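Cellobiose 2-epimerase (Ruminococcus albus, PDB 3VW5) is an (alpha/alpha)6-barrel enzyme that catalyses the reversible epimerization of unmodified cellobiose to 4-O-beta-D-glucopyranosyl-D-mannose. Local coordinates at residues Leu272-Gly286 with Asp322-Asn335. The protein carries 2 engineered substitutions. Residues are numbered along the deposited sequence; the frame is centred on the assembly and turned at random.
Sequences LKISHNIQDIALEDG and DEKFLESAKSVWEN
Phe325 is the knob that joins helix 323-335 to helix 272-281, set in a hole made by Leu272, Ser275, His276 and Gln279. The axes of the segments 272-281 and 323-335 come within 11.4 Å of each other. CZ of Phe325 stands over the centre of one face of the His276 imidazole, and with the ring planes 49° apart and the centroids separated by 4.5 Å the pair is oblique. His276 CG lies anti to its own carbonyl carbon, which swings the imidazole up to this ring. At the imidazole edge, in its plane, Asp322 OD2 is 3.8 Å from His276 CE1. With an alanine in place of His276, Phe325 CZ would probably lose the flat surface it rests against and the ring would be freer to shift. Ser275 O faces the Phe325 edge instead, and Leu272 CD2 touches Phe325 CE2 at 3.9 Å. The extended Gln279 side chain lays its amide against the Lys324 chain and, nearly parallel (13°), along the Phe325 ring. Asp322 also N-caps the second helix, its OD1 accepting from Lys324 N at 3.0 Å. Farther along, Leu283 CD1 meets Val332 CG2 at 3.9 Å, and Ser331 OG donates to Gly286 O at 3.1 Å, approaching from the side of the carbonyl (C=O...donor angle 100°). Ala316 of helix 303-318 also touches Ser275 and Phe325, placing the contact among packed helices of the (alpha/alpha)6 barrel. Chemically, then, an aromatic knob in a mixed hole, leucine at one side and His276, Ser275 and Gln279 around the rest, unites the helices, while one side-chain-to-backbone hydrogen bond ties the turn after strand 283-284 to helix 323-335.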
ATOM      1  N   LEU A 272     -17.821   1.776   7.493  1.00 45.43           N
ATOM      2  CA  LEU A 272     -18.098   1.534   8.904  1.00 42.79           C
ATOM      3  C   LEU A 272     -18.541   0.084   9.129  1.00 48.79           C
ATOM      4  O   LEU A 272     -18.109  -0.568  10.085  1.00 48.00           O
ATOM      5  CB  LEU A 272     -19.156   2.504   9.431  1.00 41.59           C
ATOM      6  CG  LEU A 272     -18.627   3.770  10.115  1.00 49.79           C
ATOM      7  CD1 LEU A 272     -19.764   4.673  10.534  1.00 46.50           C
ATOM      8  CD2 LEU A 272     -17.769   3.430  11.315  1.00 44.77           C
ATOM      9  N   LYS A 273     -19.402  -0.429   8.252  1.00 42.64           N
ATOM     10  CA  LYS A 273     -19.895  -1.783   8.437  1.00 45.12           C
ATOM     11  C   LYS A 273     -18.742  -2.763   8.374  1.00 44.55           C
ATOM     12  O   LYS A 273     -18.695  -3.723   9.138  1.00 47.59           O
ATOM     13  CB  LYS A 273     -20.953  -2.144   7.393  1.00 47.42           C
ATOM     14  CG  LYS A 273     -22.347  -1.674   7.744  1.00 45.92           C
ATOM     15  CD  LYS A 273     -23.312  -1.983   6.635  1.00 48.23           C
ATOM     16  CE  LYS A 273     -24.510  -1.053   6.694  1.00 55.99           C
ATOM     17  NZ  LYS A 273     -25.295  -1.119   5.421  1.00 62.50           N
ATOM     18  N   ILE A 274     -17.818  -2.511   7.456  1.00 41.09           N
ATOM     19  CA  ILE A 274     -16.630  -3.336   7.306  1.00 45.95           C
ATOM     20  C   ILE A 274     -15.733  -3.154   8.529  1.00 44.84           C
ATOM     21  O   ILE A 274     -15.193  -4.117   9.054  1.00 41.53           O
ATOM     22  CB  ILE A 274     -15.869  -2.988   6.007  1.00 45.94           C
ATOM     23  CG1 ILE A 274     -16.799  -3.172   4.797  1.00 38.85           C
ATOM     24  CG2 ILE A 274     -14.574  -3.815   5.887  1.00 38.17           C
ATOM     25  CD1 ILE A 274     -16.230  -2.666   3.504  1.00 39.35           C
ATOM     26  N   SER A 275     -15.593  -1.912   8.982  1.00 44.32           N
ATOM     27  CA  SER A 275     -14.835  -1.622  10.188  1.00 42.07           C
ATOM     28  C   SER A 275     -15.351  -2.379  11.401  1.00 45.93           C
ATOM     29  O   SER A 275     -14.567  -2.966  12.152  1.00 47.14           O
ATOM     30  CB  SER A 275     -14.868  -0.136  10.490  1.00 42.77           C
ATOM     31  OG  SER A 275     -13.868   0.527   9.754  1.00 48.19           O
ATOM     32  N   HIS A 276     -16.661  -2.348  11.620  1.00 44.54           N
ATOM     33  CA  HIS A 276     -17.200  -3.012  12.796  1.00 46.65           C
ATOM     34  C   HIS A 276     -16.946  -4.491  12.692  1.00 46.19           C
ATOM     35  O   HIS A 276     -16.557  -5.122  13.673  1.00 49.54           O
ATOM     36  CB  HIS A 276     -18.700  -2.739  13.001  1.00 45.21           C
ATOM     37  CG  HIS A 276     -18.978  -1.440  13.693  1.00 50.79           C
ATOM     38  ND1 HIS A 276     -18.743  -1.259  15.047  1.00 49.98           N
ATOM     39  CD2 HIS A 276     -19.434  -0.249  13.214  1.00 51.19           C
ATOM     40  CE1 HIS A 276     -19.062  -0.002  15.373  1.00 56.35           C
ATOM     41  NE2 HIS A 276     -19.489   0.626  14.282  1.00 48.06           N
ATOM     42  N   ASN A 277     -17.153  -5.037  11.497  1.00 42.97           N
ATOM     43  CA  ASN A 277     -16.924  -6.457  11.275  1.00 40.84           C
ATOM     44  C   ASN A 277     -15.500  -6.883  11.626  1.00 44.47           C
ATOM     45  O   ASN A 277     -15.309  -7.844  12.363  1.00 42.77           O
ATOM     46  CB  ASN A 277     -17.245  -6.860   9.844  1.00 40.84           C
ATOM     47  CG  ASN A 277     -17.456  -8.353   9.712  1.00 48.81           C
ATOM     48  OD1 ASN A 277     -18.241  -8.941  10.458  1.00 51.06           O
ATOM     49  ND2 ASN A 277     -16.741  -8.983   8.783  1.00 43.55           N
ATOM     50  N   ILE A 278     -14.509  -6.158  11.107  1.00 41.61           N
ATOM     51  CA  ILE A 278     -13.103  -6.474  11.344  1.00 43.65           C
ATOM     52  C   ILE A 278     -12.733  -6.406  12.828  1.00 44.15           C
ATOM     53  O   ILE A 278     -12.017  -7.271  13.345  1.00 42.16           O
ATOM     54  CB  ILE A 278     -12.176  -5.566  10.504  1.00 43.41           C
ATOM     55  CG1 ILE A 278     -12.280  -5.980   9.042  1.00 41.93           C
ATOM     56  CG2 ILE A 278     -10.721  -5.701  10.961  1.00 35.75           C
ATOM     57  CD1 ILE A 278     -11.880  -7.429   8.823  1.00 38.92           C
ATOM     58  N   GLN A 279     -13.233  -5.378  13.502  1.00 43.41           N
ATOM     59  CA  GLN A 279     -13.015  -5.214  14.934  1.00 42.61           C
ATOM     60  C   GLN A 279     -13.580  -6.383  15.753  1.00 44.28           C
ATOM     61  O   GLN A 279     -12.974  -6.809  16.742  1.00 52.16           O
ATOM     62  CB  GLN A 279     -13.612  -3.886  15.403  1.00 36.76           C
ATOM     63  CG  GLN A 279     -13.401  -3.593  16.865  1.00 38.63           C
ATOM     64  CD  GLN A 279     -14.024  -2.290  17.275  1.00 46.27           C
ATOM     65  OE1 GLN A 279     -13.346  -1.406  17.798  1.00 47.41           O
ATOM     66  NE2 GLN A 279     -15.330  -2.151  17.031  1.00 49.97           N
ATOM     67  N   ASP A 280     -14.722  -6.917  15.334  1.00 42.54           N
ATOM     68  CA  ASP A 280     -15.350  -8.020  16.055  1.00 48.93           C
ATOM     69  C   ASP A 280     -14.686  -9.374  15.768  1.00 47.44           C
ATOM     70  O   ASP A 280     -14.615 -10.249  16.640  1.00 56.80           O
ATOM     71  CB  ASP A 280     -16.858  -8.070  15.746  1.00 53.54           C
ATOM     72  CG  ASP A 280     -17.562  -9.273  16.399  1.00 75.30           C
ATOM     73  OD1 ASP A 280     -18.503  -9.833  15.767  1.00 70.98           O
ATOM     74  OD2 ASP A 280     -17.174  -9.666  17.539  1.00 80.11           O
ATOM     75  N   ILE A 281     -14.172  -9.514  14.554  1.00 43.93           N
ATOM     76  CA  ILE A 281     -13.863 -10.806  13.951  1.00 40.28           C
ATOM     77  C   ILE A 281     -12.374 -11.091  13.856  1.00 39.40           C
ATOM     78  O   ILE A 281     -11.943 -12.240  13.859  1.00 36.99           O
ATOM     79  CB  ILE A 281     -14.494 -10.848  12.537  1.00 47.47           C
ATOM     80  CG1 ILE A 281     -15.930 -11.332  12.656  1.00 45.50           C
ATOM     81  CG2 ILE A 281     -13.680 -11.677  11.541  1.00 38.85           C
ATOM     82  CD1 ILE A 281     -16.133 -12.135  13.916  1.00 62.75           C
ATOM     83  N   ALA A 282     -11.586 -10.030  13.781  1.00 43.55           N
ATOM     84  CA  ALA A 282     -10.178 -10.155  13.470  1.00 40.99           C
ATOM     85  C   ALA A 282      -9.279  -9.627  14.586  1.00 43.65           C
ATOM     86  O   ALA A 282      -8.079  -9.937  14.624  1.00 37.25           O
ATOM     87  CB  ALA A 282      -9.882  -9.453  12.173  1.00 40.08           C
ATOM     88  N   LEU A 283      -9.844  -8.825  15.485  1.00 39.03           N
ATOM     89  CA  LEU A 283      -9.069  -8.328  16.613  1.00 40.47           C
ATOM     90  C   LEU A 283      -9.081  -9.369  17.732  1.00 48.09           C
ATOM     91  O   LEU A 283     -10.145  -9.783  18.202  1.00 53.93           O
ATOM     92  CB  LEU A 283      -9.634  -7.000  17.099  1.00 43.42           C
ATOM     93  CG  LEU A 283      -8.782  -6.155  18.054  1.00 41.18           C
ATOM     94  CD1 LEU A 283      -7.424  -5.819  17.444  1.00 39.30           C
ATOM     95  CD2 LEU A 283      -9.549  -4.891  18.450  1.00 37.23           C
ATOM     96  N   GLU A 284      -7.902  -9.813  18.144  1.00 42.63           N
ATOM     97  CA  GLU A 284      -7.807 -10.895  19.109  1.00 42.71           C
ATOM     98  C   GLU A 284      -6.502 -10.788  19.876  1.00 47.22           C
ATOM     99  O   GLU A 284      -5.418 -10.696  19.279  1.00 44.43           O
ATOM    100  CB  GLU A 284      -7.908 -12.253  18.402  1.00 46.54           C
ATOM    101  CG  GLU A 284      -7.780 -13.452  19.326  1.00 43.32           C
ATOM    102  CD  GLU A 284      -8.058 -14.769  18.615  1.00 57.89           C
ATOM    103  OE1 GLU A 284      -7.677 -15.853  19.143  1.00 58.73           O
ATOM    104  OE2 GLU A 284      -8.677 -14.725  17.526  1.00 56.45           O
ATOM    105  N   ASP A 285      -6.611 -10.794  21.201  1.00 49.67           N
ATOM    106  CA  ASP A 285      -5.455 -10.612  22.062  1.00 45.68           C
ATOM    107  C   ASP A 285      -4.801  -9.298  21.666  1.00 44.36           C
ATOM    108  O   ASP A 285      -3.571  -9.166  21.668  1.00 43.70           O
ATOM    109  CB  ASP A 285      -4.485 -11.792  21.920  1.00 52.73           C
ATOM    110  CG  ASP A 285      -3.579 -11.966  23.134  1.00 62.16           C
ATOM    111  OD1 ASP A 285      -2.527 -12.652  23.015  1.00 60.75           O
ATOM    112  OD2 ASP A 285      -3.919 -11.412  24.206  1.00 68.23           O
ATOM    113  N   GLY A 286      -5.647  -8.338  21.288  1.00 42.88           N
ATOM    114  CA  GLY A 286      -5.227  -6.957  21.096  1.00 41.39           C
ATOM    115  C   GLY A 286      -4.495  -6.640  19.808  1.00 43.51           C
ATOM    116  O   GLY A 286      -3.982  -5.531  19.637  1.00 47.05           O
ATOM    117  N   ASP A 322     -17.625   6.470  17.888  1.00 56.59           N
ATOM    118  CA  ASP A 322     -17.500   5.309  18.773  1.00 55.22           C
ATOM    119  C   ASP A 322     -16.068   5.147  19.312  1.00 57.08           C
ATOM    120  O   ASP A 322     -15.104   5.019  18.553  1.00 55.80           O
ATOM    121  CB  ASP A 322     -17.968   4.040  18.052  1.00 55.22           C
ATOM    122  CG  ASP A 322     -18.103   2.846  18.988  1.00 66.28           C
ATOM    123  OD1 ASP A 322     -17.465   2.847  20.067  1.00 61.99           O
ATOM    124  OD2 ASP A 322     -18.846   1.890  18.641  1.00 74.10           O
ATOM    125  N   GLU A 323     -15.934   5.148  20.630  1.00 57.73           N
ATOM    126  CA  GLU A 323     -14.614   5.206  21.243  1.00 56.80           C
ATOM    127  C   GLU A 323     -13.904   3.865  21.259  1.00 55.79           C
ATOM    128  O   GLU A 323     -12.674   3.800  21.367  1.00 55.65           O
ATOM    129  CB  GLU A 323     -14.704   5.809  22.649  1.00 64.71           C
ATOM    130  CG  GLU A 323     -14.515   7.334  22.639  1.00 74.33           C
ATOM    131  CD  GLU A 323     -15.246   8.049  23.766  1.00 88.51           C
ATOM    132  OE1 GLU A 323     -15.734   7.368  24.706  1.00 89.51           O
ATOM    133  OE2 GLU A 323     -15.340   9.303  23.704  1.00 84.35           O
ATOM    134  N   LYS A 324     -14.670   2.794  21.112  1.00 52.72           N
ATOM    135  CA  LYS A 324     -14.066   1.470  21.112  1.00 55.52           C
ATOM    136  C   LYS A 324     -13.116   1.304  19.918  1.00 50.67           C
ATOM    137  O   LYS A 324     -12.145   0.554  19.995  1.00 50.39           O
ATOM    138  CB  LYS A 324     -15.139   0.373  21.247  1.00 58.72           C
ATOM    139  CG  LYS A 324     -15.119  -0.761  20.239  1.00 65.35           C
ATOM    140  CD  LYS A 324     -16.386  -1.666  20.353  1.00 76.10           C
ATOM    141  CE  LYS A 324     -17.664  -1.025  19.695  1.00 84.34           C
ATOM    142  NZ  LYS A 324     -18.859  -1.957  19.522  1.00 66.34           N
ATOM    143  N   PHE A 325     -13.360   2.052  18.844  1.00 50.59           N
ATOM    144  CA  PHE A 325     -12.461   2.035  17.682  1.00 48.22           C
ATOM    145  C   PHE A 325     -11.099   2.611  18.063  1.00 49.98           C
ATOM    146  O   PHE A 325     -10.033   2.081  17.687  1.00 47.22           O
ATOM    147  CB  PHE A 325     -13.050   2.817  16.506  1.00 45.66           C
ATOM    148  CG  PHE A 325     -14.091   2.059  15.715  1.00 45.02           C
ATOM    149  CD1 PHE A 325     -13.869   0.754  15.312  1.00 43.28           C
ATOM    150  CD2 PHE A 325     -15.287   2.664  15.360  1.00 48.88           C
ATOM    151  CE1 PHE A 325     -14.823   0.066  14.571  1.00 41.99           C
ATOM    152  CE2 PHE A 325     -16.248   1.981  14.618  1.00 46.55           C
ATOM    153  CZ  PHE A 325     -16.017   0.678  14.224  1.00 43.89           C
ATOM    154  N   LEU A 326     -11.153   3.695  18.829  1.00 53.63           N
ATOM    155  CA  LEU A 326      -9.969   4.349  19.374  1.00 49.34           C
ATOM    156  C   LEU A 326      -9.153   3.417  20.268  1.00 50.14           C
ATOM    157  O   LEU A 326      -7.937   3.310  20.123  1.00 51.72           O
ATOM    158  CB  LEU A 326     -10.402   5.559  20.180  1.00 48.33           C
ATOM    159  CG  LEU A 326      -9.578   6.797  19.890  1.00 57.89           C
ATOM    160  CD1 LEU A 326      -8.825   6.625  18.578  1.00 59.88           C
ATOM    161  CD2 LEU A 326     -10.497   7.999  19.843  1.00 61.93           C
ATOM    162  N   GLU A 327      -9.827   2.762  21.210  1.00 53.36           N
ATOM    163  CA  GLU A 327      -9.169   1.786  22.066  1.00 52.21           C
ATOM    164  C   GLU A 327      -8.512   0.684  21.244  1.00 49.36           C
ATOM    165  O   GLU A 327      -7.365   0.310  21.499  1.00 51.14           O
ATOM    166  CB  GLU A 327     -10.148   1.192  23.083  1.00 61.30           C
ATOM    167  CG  GLU A 327     -10.143   1.915  24.438  1.00 73.09           C
ATOM    168  CD  GLU A 327     -11.445   2.662  24.731  1.00 81.13           C
ATOM    169  OE1 GLU A 327     -11.398   3.920  24.787  1.00 82.21           O
ATOM    170  OE2 GLU A 327     -12.506   1.997  24.920  1.00 71.88           O
ATOM    171  N   SER A 328      -9.220   0.177  20.238  1.00 48.37           N
ATOM    172  CA  SER A 328      -8.637  -0.839  19.363  1.00 45.66           C
ATOM    173  C   SER A 328      -7.351  -0.330  18.704  1.00 47.71           C
ATOM    174  O   SER A 328      -6.337  -1.031  18.680  1.00 43.36           O
ATOM    175  CB  SER A 328      -9.638  -1.274  18.297  1.00 40.94           C
ATOM    176  OG  SER A 328     -10.752  -1.906  18.887  1.00 42.48           O
ATOM    177  N   ALA A 329      -7.406   0.890  18.172  1.00 45.20           N
ATOM    178  CA  ALA A 329      -6.227   1.533  17.603  1.00 41.64           C
ATOM    179  C   ALA A 329      -5.062   1.465  18.581  1.00 45.92           C
ATOM    180  O   ALA A 329      -3.974   0.994  18.225  1.00 44.94           O
ATOM    181  CB  ALA A 329      -6.528   2.980  17.246  1.00 41.54           C
ATOM    182  N   LYS A 330      -5.301   1.915  19.817  1.00 46.46           N
ATOM    183  CA  LYS A 330      -4.258   1.929  20.850  1.00 48.73           C
ATOM    184  C   LYS A 330      -3.730   0.517  21.087  1.00 47.81           C
ATOM    185  O   LYS A 330      -2.526   0.289  21.224  1.00 45.77           O
ATOM    186  CB  LYS A 330      -4.788   2.496  22.175  1.00 48.02           C
ATOM    187  CG  LYS A 330      -3.714   3.182  23.017  1.00 49.75           C
ATOM    188  CD  LYS A 330      -4.060   3.217  24.505  1.00 60.60           C
ATOM    189  CE  LYS A 330      -3.082   4.090  25.311  1.00 74.97           C
ATOM    190  NZ  LYS A 330      -1.768   3.421  25.650  1.00 70.85           N
ATOM    191  N   SER A 331      -4.657  -0.425  21.139  1.00 45.13           N
ATOM    192  CA  SER A 331      -4.332  -1.801  21.404  1.00 41.86           C
ATOM    193  C   SER A 331      -3.368  -2.312  20.330  1.00 46.26           C
ATOM    194  O   SER A 331      -2.315  -2.878  20.642  1.00 43.56           O
ATOM    195  CB  SER A 331      -5.627  -2.611  21.440  1.00 42.89           C
ATOM    196  OG  SER A 331      -5.397  -3.932  21.882  1.00 53.11           O
ATOM    197  N   VAL A 332      -3.715  -2.094  19.065  1.00 42.73           N
ATOM    198  CA  VAL A 332      -2.871  -2.564  17.978  1.00 43.36           C
ATOM    199  C   VAL A 332      -1.511  -1.885  18.039  1.00 40.48           C
ATOM    200  O   VAL A 332      -0.468  -2.523  17.894  1.00 38.75           O
ATOM    201  CB  VAL A 332      -3.519  -2.319  16.608  1.00 39.70           C
ATOM    202  CG1 VAL A 332      -2.541  -2.642  15.492  1.00 35.09           C
ATOM    203  CG2 VAL A 332      -4.765  -3.153  16.483  1.00 35.13           C
ATOM    204  N   TRP A 333      -1.524  -0.582  18.263  1.00 40.86           N
ATOM    205  CA  TRP A 333      -0.266   0.145  18.415  1.00 44.24           C
ATOM    206  C   TRP A 333       0.567  -0.365  19.605  1.00 42.89           C
ATOM    207  O   TRP A 333       1.773  -0.618  19.470  1.00 41.37           O
ATOM    208  CB  TRP A 333      -0.526   1.643  18.532  1.00 39.81           C
ATOM    209  CG  TRP A 333       0.651   2.415  18.977  1.00 42.71           C
ATOM    210  CD1 TRP A 333       0.745   3.193  20.091  1.00 42.20           C
ATOM    211  CD2 TRP A 333       1.921   2.499  18.318  1.00 40.19           C
ATOM    212  NE1 TRP A 333       1.992   3.757  20.166  1.00 42.09           N
ATOM    213  CE2 TRP A 333       2.735   3.347  19.091  1.00 39.81           C
ATOM    214  CE3 TRP A 333       2.442   1.942  17.146  1.00 37.26           C
ATOM    215  CZ2 TRP A 333       4.047   3.651  18.737  1.00 37.69           C
ATOM    216  CZ3 TRP A 333       3.745   2.247  16.790  1.00 41.12           C
ATOM    217  CH2 TRP A 333       4.534   3.094  17.588  1.00 43.48           C
ATOM    218  N   GLU A 334      -0.072  -0.526  20.763  1.00 44.63           N
ATOM    219  CA  GLU A 334       0.629  -1.043  21.937  1.00 45.02           C
ATOM    220  C   GLU A 334       1.343  -2.348  21.584  1.00 43.03           C
ATOM    221  O   GLU A 334       2.494  -2.573  21.980  1.00 40.20           O
ATOM    222  CB  GLU A 334      -0.315  -1.227  23.129  1.00 41.79           C
ATOM    223  CG  GLU A 334      -0.812   0.090  23.746  1.00 50.37           C
ATOM    224  CD  GLU A 334       0.307   0.944  24.362  1.00 67.33           C
ATOM    225  OE1 GLU A 334       0.180   2.206  24.361  1.00 63.36           O
ATOM    226  OE2 GLU A 334       1.312   0.354  24.854  1.00 65.76           O
ATOM    227  N   ASN A 335       0.674  -3.192  20.806  1.00 42.30           N
ATOM    228  CA  ASN A 335       1.253  -4.477  20.432  1.00 33.37           C
ATOM    229  C   ASN A 335       2.281  -4.405  19.306  1.00 36.94           C
ATOM    230  O   ASN A 335       3.175  -5.245  19.230  1.00 39.45           O
ATOM    231  CB  ASN A 335       0.160  -5.500  20.152  1.00 33.33           C
ATOM    232  CG  ASN A 335      -0.568  -5.913  21.410  1.00 39.31           C
ATOM    233  OD1 ASN A 335      -0.156  -6.841  22.100  1.00 46.51           O
ATOM    234  ND2 ASN A 335      -1.642  -5.205  21.738  1.00 44.51           N
TER